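Aldehyde dehydrogenase family protein (Pseudomonas syringae pv. tomato, PDB 6X9L) oxidises aliphatic, long-chain aldehydes with an NAD-type nicotinamide cofactor as hydride acceptor, as a member of the aldehyde dehydrogenase family. Local coordinates at residues 39-44 against 367-372; 281-286 against 395-400; 341-346 against 371-376. The protein carries 1 engineered substitution. All coordinates share one frame; numbering follows the deposited sequence.

Contact 1. Residues 39-44 against 367-372; sequences PATEEV and HEQGFY
Glu42 meets the backbone N of Gly370 and the Phe371 ring at once, and with Pro39 and Ala40 it forms the close-packed side of this loop-to-loop contact. Its carboxylate atom OE2 takes the amide N of Gly370 at 2.9 Å in a nearly straight bond (170° at the hydrogen), received on the anti side of the carboxylate. The same oxygen forms a salt bridge with Arg363, so a main-chain donor and a positive charge share it, which probably favours the ionised acid. With CG beside the backbone N (chi1 -73°) and the chain extended beyond it, the methylene CG of Glu42 reaches CZ of Phe371 at 3.4 Å, the carboxylate turned 47° from the ring.

A second bond runs from Phe371 N to Pro39 O (3.1 Å), while CB of Pro39 lies 3.9 Å from ring atom CD2 of Phe371. The backbones come nearest at Ala40 and Gly370, where Pro39 O and Ala40 O both make CA-H...O contacts with Gly370 CA. Ala40 CB packs 3.5 Å from OH of Tyr372.

The solvent side is looser. Gln369 brings NE2 near Thr41 O at an angle too poor for a hydrogen bond, and Glu43 OE1 stays 4.0 Å from that NE2. A water linked to Tyr372 OH at 3.0 Å bonds weakly to Ala40 O.

The segment 39-44 runs from the turn after strand 33-38 into its antiparallel partner, and it leans on the loop joining strands 355-358 and 376-379, with Pro323 and Pro332 packed against Tyr372.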
# COMPACT_ATOMS: atom_id res chain seq x y z
N PRO A 39 12.87 -18.95 27.80
CA PRO A 39 12.12 -18.15 28.77
C PRO A 39 11.70 -18.93 29.99
O PRO A 39 11.45 -18.32 31.03
CB PRO A 39 10.90 -17.67 27.98
CG PRO A 39 10.77 -18.63 26.81
CD PRO A 39 12.01 -19.48 26.74
N ALA A 40 11.60 -20.26 29.87
CA ALA A 40 11.12 -21.08 30.99
C ALA A 40 12.17 -21.27 32.06
O ALA A 40 11.83 -21.52 33.22
CB ALA A 40 10.66 -22.45 30.49
N THR A 41 13.45 -21.16 31.70
CA THR A 41 14.54 -21.31 32.66
C THR A 41 15.48 -20.13 32.71
O THR A 41 16.33 -20.10 33.61
CB THR A 41 15.37 -22.56 32.35
OG1 THR A 41 15.95 -22.40 31.05
CG2 THR A 41 14.48 -23.82 32.37
N GLU A 42 15.38 -19.17 31.80
CA GLU A 42 16.28 -18.02 31.75
C GLU A 42 17.72 -18.40 31.45
O GLU A 42 18.62 -17.63 31.75
CB GLU A 42 16.23 -17.22 33.06
CG GLU A 42 14.97 -16.41 33.25
CD GLU A 42 14.89 -15.77 34.62
OE1 GLU A 42 15.46 -14.68 34.81
OE2 GLU A 42 14.26 -16.38 35.52
N GLU A 43 17.98 -19.56 30.85
CA GLU A 43 19.31 -19.97 30.44
C GLU A 43 19.50 -19.77 28.94
O GLU A 43 18.58 -20.02 28.14
CB GLU A 43 19.56 -21.44 30.79
CG GLU A 43 19.00 -21.84 32.14
CD GLU A 43 20.03 -21.87 33.25
OE1 GLU A 43 19.87 -22.71 34.16
OE2 GLU A 43 20.98 -21.05 33.23
N VAL A 44 20.70 -19.32 28.54
CA VAL A 44 21.02 -19.27 27.12
C VAL A 44 21.22 -20.69 26.65
O VAL A 44 21.99 -21.47 27.23
CB VAL A 44 22.26 -18.39 26.84
CG1 VAL A 44 22.61 -17.52 28.03
CG2 VAL A 44 23.45 -19.23 26.38
N HIS A 367 6.90 -20.99 40.23
CA HIS A 367 7.76 -20.86 39.06
C HIS A 367 8.49 -19.53 39.18
O HIS A 367 8.26 -18.61 38.38
CB HIS A 367 6.96 -20.93 37.77
CG HIS A 367 6.24 -22.22 37.59
ND1 HIS A 367 4.93 -22.40 37.98
CD2 HIS A 367 6.65 -23.40 37.07
CE1 HIS A 367 4.56 -23.64 37.70
NE2 HIS A 367 5.59 -24.27 37.14
N GLU A 368 9.36 -19.42 40.19
CA GLU A 368 10.13 -18.19 40.37
C GLU A 368 11.23 -18.06 39.32
O GLU A 368 11.55 -16.95 38.90
CB GLU A 368 10.71 -18.14 41.79
CG GLU A 368 9.71 -17.62 42.85
CD GLU A 368 8.63 -18.64 43.25
OE1 GLU A 368 8.89 -19.87 43.21
OE2 GLU A 368 7.51 -18.21 43.62
N GLN A 369 11.79 -19.18 38.87
CA GLN A 369 12.67 -19.17 37.70
C GLN A 369 11.84 -19.26 36.42
O GLN A 369 10.98 -20.15 36.30
CB GLN A 369 13.65 -20.34 37.79
CG GLN A 369 15.00 -20.06 37.19
CD GLN A 369 15.66 -21.32 36.66
OE1 GLN A 369 14.99 -22.33 36.47
NE2 GLN A 369 16.96 -21.26 36.41
N GLY A 370 12.07 -18.34 35.48
CA GLY A 370 11.27 -18.28 34.27
C GLY A 370 10.29 -17.11 34.28
O GLY A 370 9.77 -16.71 35.33
N PHE A 371 10.01 -16.58 33.09
CA PHE A 371 9.23 -15.35 32.97
C PHE A 371 7.74 -15.58 33.11
O PHE A 371 6.93 -15.03 32.36
CB PHE A 371 9.57 -14.67 31.65
CG PHE A 371 11.03 -14.34 31.54
CD1 PHE A 371 11.65 -13.59 32.55
CD2 PHE A 371 11.79 -14.85 30.51
CE1 PHE A 371 13.00 -13.32 32.49
CE2 PHE A 371 13.15 -14.58 30.46
CZ PHE A 371 13.75 -13.82 31.46
N TYR A 372 7.38 -16.38 34.10
CA TYR A 372 5.99 -16.78 34.29
C TYR A 372 5.18 -15.61 34.83
O TYR A 372 5.53 -15.05 35.88
CB TYR A 372 5.95 -17.97 35.23
CG TYR A 372 6.56 -19.23 34.65
CD1 TYR A 372 5.80 -20.08 33.85
CD2 TYR A 372 7.88 -19.57 34.89
CE1 TYR A 372 6.34 -21.23 33.31
CE2 TYR A 372 8.43 -20.71 34.36
CZ TYR A 372 7.65 -21.53 33.57
OH TYR A 372 8.20 -22.66 33.04
O HOH W 1 10.43 -24.49 33.88

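Contact 2. Residues 281-286 against 395-400; sequences MAAFRN and PVLCLI
Phe284, late in the helix that starts at 272, lies against the start of strand 396-402, one of the parallel strands in the seven-stranded sheet of the aldehyde dehydrogenase catalytic domain. The contact is a buried helix-on-sheet packing without hydrogen bonds between the segments; its side-chain contacts are apolar, and the ring also lies on peptide atoms.

The aromatic contacts come first. CB of Pro395 sits over one face of the Phe284 ring in a CH-pi contact, 4.2 Å from the centroid and 24° off the normal, displaced toward the rim. The ring edge meets Val396 C and Leu397 N, which lie near its plane. Pro395 C, by contrast, stands above the plane and beyond the rim, 3.3 Å from CE1 of Phe284. Phe284 reaches this position with CG beside its own backbone N (chi1 -65°), which carries the ring off the helix and across the chain at 395-397. The CB of Leu397 is directed to the helix and lies 3.7 Å from CE1 of Phe284. Val377 of the adjoining strand and Ile318 also touch the ring, while Val396 has its CB directed away and packs on Phe378.

The next residues reach the substrate pocket: Arg285 touches the bound octanal, and Asn286 bonds through ND2 to the main-chain oxygens of Asn159 and Gln289.

A single aliphatic pair completes the interface. CG of Leu397 is anti to the backbone N (chi1 168°), and with this chi1 the CD1 branch of Leu397 meets CB of Ala283 at 4.1 Å.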
# COMPACT_ATOMS: atom_id res chain seq x y z
N MET A 281 -10.37 -17.22 27.64
CA MET A 281 -9.44 -18.11 26.98
C MET A 281 -8.89 -17.49 25.69
O MET A 281 -7.69 -17.57 25.42
CB MET A 281 -10.11 -19.46 26.71
CG MET A 281 -10.46 -20.23 27.97
SD MET A 281 -9.00 -20.57 29.00
CE MET A 281 -8.81 -19.07 29.94
N ALA A 282 -9.75 -16.85 24.91
CA ALA A 282 -9.27 -16.17 23.71
C ALA A 282 -8.30 -15.05 24.05
O ALA A 282 -7.26 -14.89 23.40
CB ALA A 282 -10.45 -15.62 22.89
N ALA A 283 -8.61 -14.24 25.06
CA ALA A 283 -7.72 -13.14 25.40
C ALA A 283 -6.35 -13.66 25.80
O ALA A 283 -5.33 -13.06 25.46
CB ALA A 283 -8.34 -12.29 26.51
N PHE A 284 -6.29 -14.80 26.50
CA PHE A 284 -5.06 -15.31 27.10
C PHE A 284 -4.38 -16.39 26.25
O PHE A 284 -3.40 -16.98 26.71
CB PHE A 284 -5.31 -15.87 28.51
CG PHE A 284 -5.75 -14.83 29.54
CD1 PHE A 284 -5.65 -13.46 29.27
CD2 PHE A 284 -6.26 -15.22 30.76
CE1 PHE A 284 -6.05 -12.51 30.22
CE2 PHE A 284 -6.67 -14.28 31.70
CZ PHE A 284 -6.55 -12.92 31.43
N ARG A 285 -4.88 -16.67 25.05
CA ARG A 285 -4.20 -17.63 24.17
C ARG A 285 -2.77 -17.17 23.90
O ARG A 285 -2.50 -15.99 23.67
CB ARG A 285 -4.97 -17.79 22.86
CG ARG A 285 -4.36 -18.77 21.87
CD ARG A 285 -5.37 -19.78 21.28
NE ARG A 285 -6.46 -19.16 20.52
CZ ARG A 285 -7.74 -19.13 20.91
NH1 ARG A 285 -8.12 -19.69 22.06
NH2 ARG A 285 -8.65 -18.53 20.14
N ASN A 286 -1.84 -18.12 23.92
CA ASN A 286 -0.42 -17.81 23.73
C ASN A 286 0.02 -16.80 24.78
O ASN A 286 0.84 -15.91 24.53
CB ASN A 286 -0.15 -17.29 22.30
CG ASN A 286 1.32 -17.45 21.88
OD1 ASN A 286 1.94 -18.50 22.10
ND2 ASN A 286 1.87 -16.40 21.27
N PRO A 395 -0.94 -11.61 29.40
CA PRO A 395 -2.30 -12.10 29.76
C PRO A 395 -3.05 -11.15 30.69
O PRO A 395 -3.20 -11.37 31.91
CB PRO A 395 -2.01 -13.45 30.41
CG PRO A 395 -0.67 -13.22 31.09
CD PRO A 395 0.12 -12.29 30.18
N VAL A 396 -3.56 -10.07 30.10
CA VAL A 396 -4.18 -8.98 30.84
C VAL A 396 -5.46 -8.64 30.11
O VAL A 396 -5.42 -8.15 28.97
CB VAL A 396 -3.27 -7.75 30.94
CG1 VAL A 396 -3.98 -6.61 31.67
CG2 VAL A 396 -1.95 -8.11 31.64
N LEU A 397 -6.60 -8.89 30.75
CA LEU A 397 -7.89 -8.68 30.13
C LEU A 397 -8.60 -7.53 30.84
O LEU A 397 -8.63 -7.50 32.08
CB LEU A 397 -8.73 -9.95 30.19
CG LEU A 397 -10.23 -9.84 29.83
CD1 LEU A 397 -10.40 -9.34 28.41
CD2 LEU A 397 -10.94 -11.15 30.03
N CYS A 398 -9.14 -6.59 30.06
CA CYS A 398 -9.92 -5.47 30.58
C CYS A 398 -11.40 -5.74 30.40
O CYS A 398 -11.84 -6.20 29.35
CB CYS A 398 -9.55 -4.16 29.88
SG CYS A 398 -7.95 -3.51 30.37
N LEU A 399 -12.17 -5.44 31.45
CA LEU A 399 -13.62 -5.50 31.44
C LEU A 399 -14.16 -4.07 31.40
O LEU A 399 -13.80 -3.25 32.25
CB LEU A 399 -14.13 -6.22 32.68
CG LEU A 399 -14.42 -7.72 32.63
CD1 LEU A 399 -13.70 -8.41 31.49
CD2 LEU A 399 -14.04 -8.34 33.96
N ILE A 400 -15.01 -3.78 30.42
CA ILE A 400 -15.58 -2.44 30.22
C ILE A 400 -17.10 -2.55 30.12
O ILE A 400 -17.63 -3.41 29.41
CB ILE A 400 -15.02 -1.76 28.96
CG1 ILE A 400 -13.50 -1.63 29.05
CG2 ILE A 400 -15.71 -0.41 28.73
CD1 ILE A 400 -12.86 -1.36 27.71

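Contact 3. Residues 341-346 against 371-376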
# COMPACT_ATOMS: atom_id res chain seq x y z
N ARG A 341 7.90 -5.54 30.44
CA ARG A 341 6.93 -4.62 29.86
C ARG A 341 5.54 -4.92 30.40
O ARG A 341 4.87 -4.03 30.94
CB ARG A 341 7.00 -4.71 28.33
CG ARG A 341 7.44 -3.40 27.67
CD ARG A 341 8.45 -3.59 26.54
NE ARG A 341 8.12 -4.69 25.65
CZ ARG A 341 9.00 -5.26 24.83
NH1 ARG A 341 10.25 -4.81 24.80
NH2 ARG A 341 8.64 -6.27 24.05
N VAL A 342 5.10 -6.18 30.31
CA VAL A 342 3.79 -6.58 30.83
C VAL A 342 3.65 -6.22 32.30
O VAL A 342 2.65 -5.64 32.74
CB VAL A 342 3.57 -8.09 30.60
CG1 VAL A 342 2.29 -8.53 31.23
CG2 VAL A 342 3.56 -8.38 29.12
N GLN A 343 4.67 -6.57 33.09
CA GLN A 343 4.69 -6.23 34.51
C GLN A 343 4.46 -4.74 34.74
O GLN A 343 3.77 -4.33 35.68
CB GLN A 343 6.02 -6.68 35.11
CG GLN A 343 5.88 -7.53 36.35
CD GLN A 343 5.07 -8.78 36.15
OE1 GLN A 343 4.44 -9.27 37.08
NE2 GLN A 343 5.09 -9.32 34.95
N ALA A 344 5.04 -3.90 33.88
CA ALA A 344 4.84 -2.46 34.03
C ALA A 344 3.40 -2.08 33.72
O ALA A 344 2.83 -1.19 34.37
CB ALA A 344 5.80 -1.70 33.13
N MET A 345 2.80 -2.73 32.72
CA MET A 345 1.41 -2.44 32.36
C MET A 345 0.46 -2.84 33.48
O MET A 345 -0.53 -2.14 33.74
CB MET A 345 1.05 -3.14 31.06
CG MET A 345 1.69 -2.53 29.81
SD MET A 345 1.70 -0.72 29.89
CE MET A 345 0.01 -0.27 29.50
N ILE A 346 0.72 -3.98 34.13
CA ILE A 346 -0.11 -4.39 35.26
C ILE A 346 -0.03 -3.36 36.37
O ILE A 346 -1.06 -2.90 36.90
CB ILE A 346 0.31 -5.78 35.76
CG1 ILE A 346 0.15 -6.83 34.67
CG2 ILE A 346 -0.52 -6.19 36.93
CD1 ILE A 346 0.74 -8.17 35.09
N PHE A 371 10.01 -16.58 33.09
CA PHE A 371 9.23 -15.35 32.97
C PHE A 371 7.74 -15.58 33.11
O PHE A 371 6.93 -15.03 32.36
CB PHE A 371 9.57 -14.67 31.65
CG PHE A 371 11.03 -14.34 31.54
CD1 PHE A 371 11.65 -13.59 32.55
CD2 PHE A 371 11.79 -14.85 30.51
CE1 PHE A 371 13.00 -13.32 32.49
CE2 PHE A 371 13.15 -14.58 30.46
CZ PHE A 371 13.75 -13.82 31.46
N TYR A 372 7.38 -16.38 34.10
CA TYR A 372 5.99 -16.78 34.29
C TYR A 372 5.18 -15.61 34.83
O TYR A 372 5.53 -15.05 35.88
CB TYR A 372 5.95 -17.97 35.23
CG TYR A 372 6.56 -19.23 34.65
CD1 TYR A 372 5.80 -20.08 33.85
CD2 TYR A 372 7.88 -19.57 34.89
CE1 TYR A 372 6.34 -21.23 33.31
CE2 TYR A 372 8.43 -20.71 34.36
CZ TYR A 372 7.65 -21.53 33.57
OH TYR A 372 8.20 -22.66 33.04
N THR A 373 4.11 -15.25 34.14
CA THR A 373 3.31 -14.07 34.48
C THR A 373 1.90 -14.49 34.86
O THR A 373 1.33 -15.40 34.25
CB THR A 373 3.30 -13.08 33.30
OG1 THR A 373 4.60 -12.49 33.15
CG2 THR A 373 2.30 -11.97 33.51
N ARG A 374 1.32 -13.86 35.85
CA ARG A 374 0.00 -14.29 36.31
C ARG A 374 -1.08 -13.82 35.34
O ARG A 374 -1.06 -12.67 34.91
CB ARG A 374 -0.27 -13.74 37.70
CG ARG A 374 0.81 -14.07 38.70
CD ARG A 374 0.76 -13.17 39.93
NE ARG A 374 -0.49 -13.27 40.67
CZ ARG A 374 -0.88 -12.37 41.57
NH1 ARG A 374 -0.11 -11.31 41.79
NH2 ARG A 374 -2.02 -12.51 42.24
N PRO A 375 -2.03 -14.68 34.97
CA PRO A 375 -3.18 -14.23 34.16
C PRO A 375 -3.99 -13.20 34.91
O PRO A 375 -4.50 -13.46 36.00
CB PRO A 375 -3.97 -15.52 33.94
CG PRO A 375 -2.96 -16.61 34.07
CD PRO A 375 -2.04 -16.14 35.15
N THR A 376 -4.14 -12.01 34.32
CA THR A 376 -4.66 -10.86 35.04
C THR A 376 -5.91 -10.30 34.38
O THR A 376 -5.98 -10.18 33.15
CB THR A 376 -3.59 -9.76 35.17
OG1 THR A 376 -2.44 -10.31 35.81
CG2 THR A 376 -4.10 -8.62 36.03
O HOH W 2 2.48 -11.14 37.03
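Thr373 directs its CB to helix 336-351, where its methyl and hydroxyl meet Val342, Gln343 and Ile346, one turn of the helix facing the extended approach to strand 376-379. Its methyl CG2 is anti to the backbone N, leaving OG1 beside that N (chi1 -70°). The methyl can thus meet CG1 of Val342 at 4.1 Å, the two side chains meeting at a slant, and it also comes near CD1 of Ile346.

In Ile346, with CG1 beside the backbone N and chi2 extended (172°), CD1 ends 3.9 Å from OG1 of Thr376. That hydroxyl is already engaged: it donates to Arg374 O at 2.9 Å, approaching from above the carbonyl plane, and also pairs with the amide N of Gly360. The isoleucine therefore covers a polar atom whose bonding is met within its own loop region.

Gln343, its chain bent, slides past Thr373 in the opposite direction. Its NE2 stays 3.7 Å from OG1 of Thr373, whereas OE1 accepts from Gly362 N and lies 2.7 Å from a water that in turn accepts from Arg374 N.

Direct contact is thus by methyl groups and loose van der Waals approaches, while polarity is handled through water and neighbouring backbone, implying that shape more than directed bonding sets how this helix rests on the loop.

In the fold
The three contacts form a chain from the surface inward, contact 3 adjoining both others. Contact 1 is partly exposed, farthest from the chain centre, and the only one with direct hydrogen bonds between its segments. Contacts 2 and 3 are buried and largely apolar: contact 2 joins a helix to an inner strand, contact 3 a helix to the loop leading into strand 376-379, with an added water bridge. Contacts 1 and 3 share Phe371 and Tyr372, so one loop faces the 39-44 turn at its outer end and helix 336-351 further in. Contacts 2 and 3 meet through the sheet, where Thr376 N probably bonds to Pro395 O and Leu397 N to Thr376 O. Phe284 also packs on Pro375.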